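Local coordinates for B-type Cna protein (Enterococcus faecium, PDB 6FWY), which is of unknown function but forms the thioester domain of an LPXTG-anchored surface protein, which probably serves in covalent attachment to host targets, at residues A[77-81]-A[109-114]; A[154-158]-A[180-184]; A[234-240]-A[267-273]. One frame throughout, in Å; residues are numbered along the deposited sequence.

Contact 1. Residues A[77-81]-A[109-114]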
loop_
_atom_site.group_PDB
_atom_site.type_symbol
_atom_site.label_atom_id
_atom_site.label_comp_id
_atom_site.label_asym_id
_atom_site.label_seq_id
_atom_site.Cartn_x
_atom_site.Cartn_y
_atom_site.Cartn_z
ATOM N N GLU A 77 8.532 2.955 -5.421
ATOM C CA GLU A 77 9.609 2.000 -5.718
ATOM C C GLU A 77 9.661 0.915 -4.638
ATOM O O GLU A 77 9.725 -0.264 -4.955
ATOM C CB GLU A 77 10.976 2.704 -5.853
ATOM C CG GLU A 77 11.034 3.755 -6.964
ATOM C CD GLU A 77 12.430 4.355 -7.148
ATOM O OE1 GLU A 77 13.149 4.543 -6.138
ATOM O OE2 GLU A 77 12.829 4.632 -8.315
ATOM N N PHE A 78 9.621 1.321 -3.373
ATOM C CA PHE A 78 9.592 0.372 -2.259
ATOM C C PHE A 78 8.298 -0.460 -2.243
ATOM O O PHE A 78 8.346 -1.648 -1.962
ATOM C CB PHE A 78 9.833 1.072 -0.908
ATOM C CG PHE A 78 11.292 1.325 -0.601
ATOM C CD1 PHE A 78 12.104 0.292 -0.144
ATOM C CD2 PHE A 78 11.863 2.574 -0.813
ATOM C CE1 PHE A 78 13.469 0.502 0.094
ATOM C CE2 PHE A 78 13.236 2.784 -0.572
ATOM C CZ PHE A 78 14.030 1.760 -0.096
ATOM N N TYR A 79 7.157 0.144 -2.559
ATOM C CA TYR A 79 5.906 -0.613 -2.710
ATOM C C TYR A 79 6.100 -1.746 -3.688
ATOM O O TYR A 79 5.818 -2.885 -3.368
ATOM C CB TYR A 79 4.755 0.291 -3.182
ATOM C CG TYR A 79 3.495 -0.471 -3.531
ATOM C CD1 TYR A 79 2.653 -0.982 -2.533
ATOM C CD2 TYR A 79 3.138 -0.690 -4.861
ATOM C CE1 TYR A 79 1.500 -1.694 -2.860
ATOM C CE2 TYR A 79 2.003 -1.394 -5.210
ATOM C CZ TYR A 79 1.186 -1.895 -4.207
ATOM O OH TYR A 79 0.062 -2.579 -4.543
ATOM N N ARG A 80 6.612 -1.419 -4.873
ATOM C CA ARG A 80 6.824 -2.414 -5.912
ATOM C C ARG A 80 7.871 -3.460 -5.551
ATOM O O ARG A 80 7.729 -4.610 -5.946
ATOM C CB ARG A 80 7.168 -1.730 -7.235
ATOM C CG ARG A 80 5.957 -1.084 -7.889
ATOM C CD ARG A 80 6.230 -0.682 -9.324
ATOM N NE ARG A 80 7.210 0.400 -9.410
ATOM C CZ ARG A 80 6.953 1.706 -9.315
ATOM N NH1 ARG A 80 5.710 2.175 -9.129
ATOM N NH2 ARG A 80 7.978 2.561 -9.424
ATOM N N MET A 81 8.897 -3.079 -4.792
ATOM C CA MET A 81 9.887 -4.049 -4.329
ATOM C C MET A 81 9.192 -5.165 -3.543
ATOM O O MET A 81 9.473 -6.341 -3.775
ATOM C CB MET A 81 10.963 -3.387 -3.464
ATOM C CG MET A 81 12.008 -4.349 -2.895
ATOM S SD MET A 81 12.990 -3.589 -1.583
ATOM C CE MET A 81 11.853 -3.681 -0.175
ATOM N N VAL A 109 17.966 -5.204 -3.561
ATOM C CA VAL A 109 17.113 -4.127 -4.096
ATOM C C VAL A 109 16.848 -3.044 -3.037
ATOM O O VAL A 109 17.034 -1.855 -3.303
ATOM C CB VAL A 109 15.766 -4.661 -4.646
ATOM C CG1 VAL A 109 14.816 -3.522 -5.023
ATOM C CG2 VAL A 109 16.029 -5.545 -5.843
ATOM N N SER A 110 16.440 -3.451 -1.850
ATOM C CA SER A 110 16.226 -2.495 -0.763
ATOM C C SER A 110 17.451 -1.590 -0.494
ATOM O O SER A 110 17.315 -0.378 -0.363
ATOM C CB SER A 110 15.827 -3.223 0.526
ATOM O OG SER A 110 15.503 -2.301 1.545
ATOM N N TRP A 111 18.631 -2.196 -0.415
ATOM C CA TRP A 111 19.863 -1.450 -0.149
ATOM C C TRP A 111 20.154 -0.418 -1.247
ATOM O O TRP A 111 20.518 0.708 -0.954
ATOM C CB TRP A 111 21.060 -2.391 0.019
ATOM C CG TRP A 111 21.182 -3.079 1.371
ATOM C CD1 TRP A 111 20.852 -2.563 2.603
ATOM C CD2 TRP A 111 21.718 -4.378 1.621
ATOM N NE1 TRP A 111 21.160 -3.453 3.581
ATOM C CE2 TRP A 111 21.681 -4.581 3.017
ATOM C CE3 TRP A 111 22.213 -5.395 0.806
ATOM C CZ2 TRP A 111 22.115 -5.769 3.616
ATOM C CZ3 TRP A 111 22.671 -6.562 1.397
ATOM C CH2 TRP A 111 22.613 -6.748 2.777
ATOM N N VAL A 112 19.966 -0.823 -2.500
ATOM C CA VAL A 112 20.172 0.052 -3.657
ATOM C C VAL A 112 19.140 1.172 -3.687
ATOM O O VAL A 112 19.496 2.327 -3.812
ATOM C CB VAL A 112 20.158 -0.755 -4.970
ATOM C CG1 VAL A 112 20.214 0.165 -6.195
ATOM C CG2 VAL A 112 21.341 -1.719 -4.988
ATOM N N LEU A 113 17.864 0.840 -3.523
ATOM C CA LEU A 113 16.794 1.852 -3.477
ATOM C C LEU A 113 16.994 2.867 -2.370
ATOM O O LEU A 113 16.688 4.029 -2.549
ATOM C CB LEU A 113 15.397 1.206 -3.338
ATOM C CG LEU A 113 14.840 0.370 -4.495
ATOM C CD1 LEU A 113 13.422 -0.099 -4.165
ATOM C CD2 LEU A 113 14.832 1.165 -5.794
ATOM N N ALA A 114 17.508 2.424 -1.232
ATOM C CA ALA A 114 17.786 3.314 -0.098
ATOM C C ALA A 114 19.067 4.148 -0.278
ATOM O O ALA A 114 19.369 5.000 0.534
ATOM C CB ALA A 114 17.846 2.520 1.199
#
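The helix of Phe78 and Met81 runs antiparallel to that of Ser110 and Leu113, with the short axes 10.7 Å apart and at 176°. The CA atoms of Met81 and Val109 are 7.2 Å apart. Apolar side chains fill the gap.

One face of the Phe78 ring receives Leu113. The methyl CD1 of Leu113 stands 4.2 Å from the ring centroid, only 8° off the ring normal, a CH-pi contact over the face. Leu113 CB presses on the far end of the ring, 3.6 Å from Phe78 CZ. The hydroxyl Ser110 OG meets the ring edge at CE1, in the ring plane. That hydroxyl is hydrogen-bonded to the carbonyl O of Cys52.

A chi1 of 178° turns CG of Met81 away from the backbone N and sends the chain across to the other helix. Met81 CG touches Val109 CG1 at 3.6 Å. Met81 SD lies against the backbone N and CB of Ser110, 3.6 Å from the CB, and the bend at chi3 swings CE alongside that same CB. At the other end, Leu113 CD2 packs on Glu77, whose carboxylate OE2 turns to a salt bridge with Lys149.

Helix 131-150 flanks the pair, touching Val109 through Phe141 and Ile144 and Leu113 through Lys149. Strand 49-52 brings Tyr51 against Met81 and Ser110. Cys52, at its end, is probably the thioester cysteine, as in related domains.

Contact 2. Residues A[154-158]-A[180-184]; sequences TPNTE and ASNKT
An ST turn at Ser181 and the loop 154-158 are clasped together where the chain, after helix 131-150, enters the five-stranded antiparallel sheet. In the turn, Ser181 OG accepts from the backbone N of Lys183. A second ST turn, at Thr154, folds the start of the loop. The segments run roughly antiparallel but are joined almost wholly through side chains.

The ammonium of Lys183 ties down the loop. The Lys183 chain bends at chi2 and chi4 and brings NZ to Pro155 O at 2.9 Å, above the carbonyl plane rather than within it. Lys183 NZ also donates to Thr157 OG1 at 3.1 Å, and a third bond goes to Thr243 OG1. Thr157 OG1 is hydrogen-bonded to Glu266 OE1 as well and so sits between the ammonium and that carboxylate.

Asn182 reads the loop backbone with both ends of its amide. Asn182 ND2 donates to Asn156 O at 3.1 Å in a nearly straight bond (173°), with each group in the other's plane. Asn182 OD1 accepts from Glu158 N at 2.9 Å, the donor lying well above the carbonyl plane. A chi1 of 68°, with CG between the backbone N and the carbonyl carbon, sets the amide there.

The Glu158 carboxylate stacks over this amide, the planes 13° apart. A water bonded to Asn182 ND2 makes a weak bond to Glu158 OE2. Ser181 OG, the acceptor of its own ST turn, donates to Glu158 O at 2.8 Å, nearly along the C=O axis.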
loop_
_atom_site.group_PDB
_atom_site.type_symbol
_atom_site.label_atom_id
_atom_site.label_comp_id
_atom_site.label_asym_id
_atom_site.label_seq_id
_atom_site.Cartn_x
_atom_site.Cartn_y
_atom_site.Cartn_z
ATOM N N THR A 154 1.140 1.145 -7.998
ATOM C CA THR A 154 1.284 1.984 -6.806
ATOM C C THR A 154 0.266 1.500 -5.779
ATOM O O THR A 154 -0.624 0.717 -6.123
ATOM C CB THR A 154 0.996 3.473 -7.117
ATOM O OG1 THR A 154 -0.419 3.687 -7.214
ATOM C CG2 THR A 154 1.681 3.933 -8.447
ATOM N N PRO A 155 0.367 1.981 -4.514
ATOM C CA PRO A 155 -0.675 1.667 -3.517
ATOM C C PRO A 155 -1.935 2.567 -3.586
ATOM O O PRO A 155 -2.719 2.600 -2.630
ATOM C CB PRO A 155 0.069 1.859 -2.188
ATOM C CG PRO A 155 1.064 2.928 -2.490
ATOM C CD PRO A 155 1.506 2.706 -3.905
ATOM N N ASN A 156 -2.126 3.279 -4.689
ATOM C CA ASN A 156 -3.242 4.184 -4.881
ATOM C C ASN A 156 -4.616 3.523 -4.608
ATOM O O ASN A 156 -4.868 2.400 -5.019
ATOM C CB ASN A 156 -3.209 4.774 -6.305
ATOM C CG ASN A 156 -4.388 5.696 -6.598
ATOM O OD1 ASN A 156 -4.453 6.791 -6.070
ATOM N ND2 ASN A 156 -5.326 5.248 -7.440
ATOM N N THR A 157 -5.450 4.246 -3.867
ATOM C CA THR A 157 -6.839 3.885 -3.633
ATOM C C THR A 157 -7.670 4.560 -4.718
ATOM O O THR A 157 -7.641 5.776 -4.849
ATOM C CB THR A 157 -7.298 4.332 -2.222
ATOM O OG1 THR A 157 -6.601 3.558 -1.243
ATOM C CG2 THR A 157 -8.810 4.120 -2.019
ATOM N N GLU A 158 -8.363 3.755 -5.513
ATOM C CA GLU A 158 -9.362 4.243 -6.456
ATOM C C GLU A 158 -10.692 4.294 -5.709
ATOM O O GLU A 158 -11.043 3.344 -4.993
ATOM C CB GLU A 158 -9.506 3.300 -7.657
ATOM C CG GLU A 158 -8.244 3.057 -8.477
ATOM C CD GLU A 158 -8.397 1.905 -9.480
ATOM O OE1 GLU A 158 -9.445 1.196 -9.446
ATOM O OE2 GLU A 158 -7.482 1.695 -10.339
ATOM N N ALA A 180 -17.547 2.340 -6.463
ATOM C CA ALA A 180 -16.461 1.477 -6.904
ATOM C C ALA A 180 -15.156 1.797 -6.181
ATOM O O ALA A 180 -14.857 2.956 -5.911
ATOM C CB ALA A 180 -16.264 1.580 -8.416
ATOM N N SER A 181 -14.391 0.754 -5.869
ATOM C CA SER A 181 -13.083 0.896 -5.235
ATOM C C SER A 181 -12.245 -0.363 -5.431
ATOM O O SER A 181 -12.772 -1.470 -5.516
ATOM C CB SER A 181 -13.230 1.185 -3.737
ATOM O OG SER A 181 -11.978 1.504 -3.139
ATOM N N ASN A 182 -10.928 -0.175 -5.480
ATOM C CA ASN A 182 -9.990 -1.294 -5.445
ATOM C C ASN A 182 -9.560 -1.678 -4.022
ATOM O O ASN A 182 -8.702 -2.525 -3.861
ATOM C CB ASN A 182 -8.774 -1.010 -6.318
ATOM C CG ASN A 182 -7.895 0.096 -5.763
ATOM O OD1 ASN A 182 -8.352 0.937 -4.984
ATOM N ND2 ASN A 182 -6.634 0.116 -6.182
ATOM N N LYS A 183 -10.153 -1.059 -2.998
ATOM C CA LYS A 183 -9.904 -1.420 -1.597
ATOM C C LYS A 183 -11.233 -1.750 -0.911
ATOM O O LYS A 183 -12.281 -1.289 -1.328
ATOM C CB LYS A 183 -9.201 -0.277 -0.855
ATOM C CG LYS A 183 -7.922 0.251 -1.507
ATOM C CD LYS A 183 -6.793 -0.769 -1.517
ATOM C CE LYS A 183 -5.585 -0.289 -2.335
ATOM N NZ LYS A 183 -5.006 0.982 -1.820
ATOM N N THR A 184 -11.162 -2.549 0.151
ATOM C CA THR A 184 -12.344 -2.922 0.930
ATOM C C THR A 184 -12.572 -1.892 2.049
ATOM O O THR A 184 -11.611 -1.309 2.599
ATOM C CB THR A 184 -12.241 -4.364 1.510
ATOM O OG1 THR A 184 -11.292 -4.410 2.588
ATOM C CG2 THR A 184 -11.782 -5.380 0.436
HETATM O O HOH W 1 -6.323 -1.002 -8.985
#

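Contact 3. Residues A[234-240]-A[267-273]; sequences SFKGTAN and TKDSKSL
Backbone bonds between the Phe235 strand and the Leu273 segment form two ladders. Phe235 and Leu273 are a hydrogen-bonded antiparallel pair, with Leu273 N to Phe235 O at 2.8 Å. Ala239 and Lys268 form another such pair.

Between them the register slips by one residue, and Ser270 spans the break. Its N donates to Gly237 O, and Ser270 OG accepts from Gly237 N at 2.9 Å in an almost straight bond (176°), taking the place of a carbonyl. OG in turn donates to Lys271 O, which fixes its rotation.

The charged and polar contacts gather on Asp269. Asp269 OD2 meets Lys236 NZ in a 2.9 Å salt bridge, and Asp269 OD1 accepts from Thr238 OG1 at 2.8 Å. Each oxygen has its own partner, met from above the carboxylate plane, which fixes the rotation of the group.

Apolar packing is found on the face of Phe235. Leu273 CB sits over its ring, offset toward the rim and 4.2 Å from the centroid, while Leu273 CD1 touches Phe235 CE2 at 3.8 Å. The rings of Phe235 and Tyr177 also meet edge-to-face.

Such pairing is typical of a long antiparallel beta hairpin, here strands 231-250 and 258-277, with an irregular step in one arm.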
loop_
_atom_site.group_PDB
_atom_site.type_symbol
_atom_site.label_atom_id
_atom_site.label_comp_id
_atom_site.label_asym_id
_atom_site.label_seq_id
_atom_site.Cartn_x
_atom_site.Cartn_y
_atom_site.Cartn_z
ATOM N N SER A 234 -26.657 18.524 -3.892
ATOM C CA SER A 234 -25.294 18.083 -4.194
ATOM C C SER A 234 -24.693 17.326 -3.021
ATOM O O SER A 234 -25.011 17.590 -1.876
ATOM C CB SER A 234 -24.416 19.266 -4.632
ATOM O OG SER A 234 -24.240 20.198 -3.582
ATOM N N PHE A 235 -23.834 16.357 -3.323
ATOM C CA PHE A 235 -23.150 15.569 -2.288
ATOM C C PHE A 235 -21.838 14.973 -2.785
ATOM O O PHE A 235 -21.530 15.024 -3.977
ATOM C CB PHE A 235 -24.072 14.460 -1.753
ATOM C CG PHE A 235 -24.354 13.349 -2.734
ATOM C CD1 PHE A 235 -25.348 13.474 -3.690
ATOM C CD2 PHE A 235 -23.638 12.163 -2.679
ATOM C CE1 PHE A 235 -25.602 12.447 -4.603
ATOM C CE2 PHE A 235 -23.882 11.126 -3.575
ATOM C CZ PHE A 235 -24.866 11.267 -4.539
ATOM N N LYS A 236 -21.082 14.419 -1.842
ATOM C CA LYS A 236 -19.908 13.594 -2.133
ATOM C C LYS A 236 -19.885 12.422 -1.159
ATOM O O LYS A 236 -20.601 12.418 -0.152
ATOM C CB LYS A 236 -18.607 14.387 -1.988
ATOM C CG LYS A 236 -18.385 14.986 -0.615
ATOM C CD LYS A 236 -16.970 15.383 -0.303
ATOM C CE LYS A 236 -16.881 15.787 1.163
ATOM N NZ LYS A 236 -15.577 16.444 1.473
ATOM N N GLY A 237 -19.035 11.453 -1.462
ATOM C CA GLY A 237 -18.740 10.341 -0.578
ATOM C C GLY A 237 -17.315 10.454 -0.105
ATOM O O GLY A 237 -16.477 10.991 -0.822
ATOM N N THR A 238 -17.048 9.951 1.098
ATOM C CA THR A 238 -15.681 9.811 1.611
ATOM C C THR A 238 -15.488 8.339 1.949
ATOM O O THR A 238 -16.030 7.847 2.933
ATOM C CB THR A 238 -15.430 10.671 2.874
ATOM O OG1 THR A 238 -15.645 12.062 2.572
ATOM C CG2 THR A 238 -14.008 10.484 3.382
ATOM N N ALA A 239 -14.699 7.638 1.133
ATOM C CA ALA A 239 -14.390 6.232 1.389
ATOM C C ALA A 239 -13.480 6.110 2.604
ATOM O O ALA A 239 -12.649 6.977 2.868
ATOM C CB ALA A 239 -13.775 5.574 0.174
ATOM N N ASN A 240 -13.688 5.052 3.369
ATOM C CA ASN A 240 -12.829 4.709 4.473
ATOM C C ASN A 240 -12.446 3.261 4.233
ATOM O O ASN A 240 -13.290 2.359 4.342
ATOM C CB ASN A 240 -13.533 4.878 5.818
ATOM C CG ASN A 240 -12.567 4.756 6.992
ATOM O OD1 ASN A 240 -11.336 4.692 6.811
ATOM N ND2 ASN A 240 -13.101 4.728 8.190
ATOM N N THR A 267 -8.691 7.524 4.152
ATOM C CA THR A 267 -9.910 8.224 3.724
ATOM C C THR A 267 -9.667 8.921 2.372
ATOM O O THR A 267 -8.595 9.462 2.138
ATOM C CB THR A 267 -10.369 9.276 4.742
ATOM O OG1 THR A 267 -9.294 10.181 5.014
ATOM C CG2 THR A 267 -10.852 8.638 6.039
ATOM N N LYS A 268 -10.664 8.888 1.501
ATOM C CA LYS A 268 -10.565 9.482 0.184
ATOM C C LYS A 268 -11.922 9.878 -0.377
ATOM O O LYS A 268 -12.849 9.076 -0.364
ATOM C CB LYS A 268 -9.889 8.517 -0.791
ATOM C CG LYS A 268 -9.532 9.156 -2.142
ATOM C CD LYS A 268 -8.488 8.325 -2.873
ATOM C CE LYS A 268 -8.198 8.904 -4.236
ATOM N NZ LYS A 268 -6.811 8.476 -4.596
ATOM N N ASP A 269 -12.011 11.106 -0.882
ATOM C CA ASP A 269 -13.245 11.663 -1.433
ATOM C C ASP A 269 -13.532 11.224 -2.863
ATOM O O ASP A 269 -12.615 11.077 -3.673
ATOM C CB ASP A 269 -13.204 13.198 -1.434
ATOM C CG ASP A 269 -13.406 13.795 -0.059
ATOM O OD1 ASP A 269 -13.599 13.042 0.904
ATOM O OD2 ASP A 269 -13.400 15.042 0.063
ATOM N N SER A 270 -14.821 11.063 -3.162
ATOM C CA SER A 270 -15.318 10.979 -4.522
ATOM C C SER A 270 -15.334 12.381 -5.122
ATOM O O SER A 270 -15.079 13.356 -4.430
ATOM C CB SER A 270 -16.767 10.449 -4.510
ATOM O OG SER A 270 -17.664 11.426 -4.004
ATOM N N LYS A 271 -15.725 12.473 -6.380
ATOM C CA LYS A 271 -16.149 13.751 -6.934
ATOM C C LYS A 271 -17.487 14.249 -6.350
ATOM O O LYS A 271 -18.213 13.510 -5.683
ATOM C CB LYS A 271 -16.295 13.638 -8.453
ATOM C CG LYS A 271 -15.011 13.252 -9.167
ATOM C CD LYS A 271 -15.298 12.554 -10.489
ATOM C CE LYS A 271 -13.994 12.108 -11.143
ATOM N NZ LYS A 271 -14.134 12.202 -12.619
ATOM N N SER A 272 -17.791 15.508 -6.620
ATOM C CA SER A 272 -19.061 16.111 -6.289
ATOM C C SER A 272 -20.134 15.672 -7.290
ATOM O O SER A 272 -19.907 15.698 -8.494
ATOM C CB SER A 272 -18.936 17.632 -6.300
ATOM O OG SER A 272 -20.163 18.241 -5.891
ATOM N N LEU A 273 -21.287 15.268 -6.780
ATOM C CA LEU A 273 -22.428 14.829 -7.597
ATOM C C LEU A 273 -23.630 15.700 -7.331
ATOM O O LEU A 273 -23.779 16.193 -6.225
ATOM C CB LEU A 273 -22.770 13.385 -7.240
ATOM C CG LEU A 273 -21.631 12.410 -7.555
ATOM C CD1 LEU A 273 -21.272 11.565 -6.354
ATOM C CD2 LEU A 273 -22.025 11.554 -8.744
#

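In the fold
Contact 1 joins two helices by apolar packing and has the larger share of buried residues, four of seven. Contact 2 is a surface contact of a loop and the end of a strand with the turn after it, held mostly by side-chain hydrogen bonds to backbone. Contact 3, partly buried, is two short strand ladders with polar and apolar faces. Contacts 1 and 3 lie on opposite sides of the chain's centre, their nearest atoms about 13 Å apart, and contact 2 bridges them. Tyr79 of the first helix packs on Thr154 and Pro155. Lys268 NZ of the hairpin reaches Thr157 O, probably as a hydrogen bond. Contact 2 thus links the helical part to the strand-rich part.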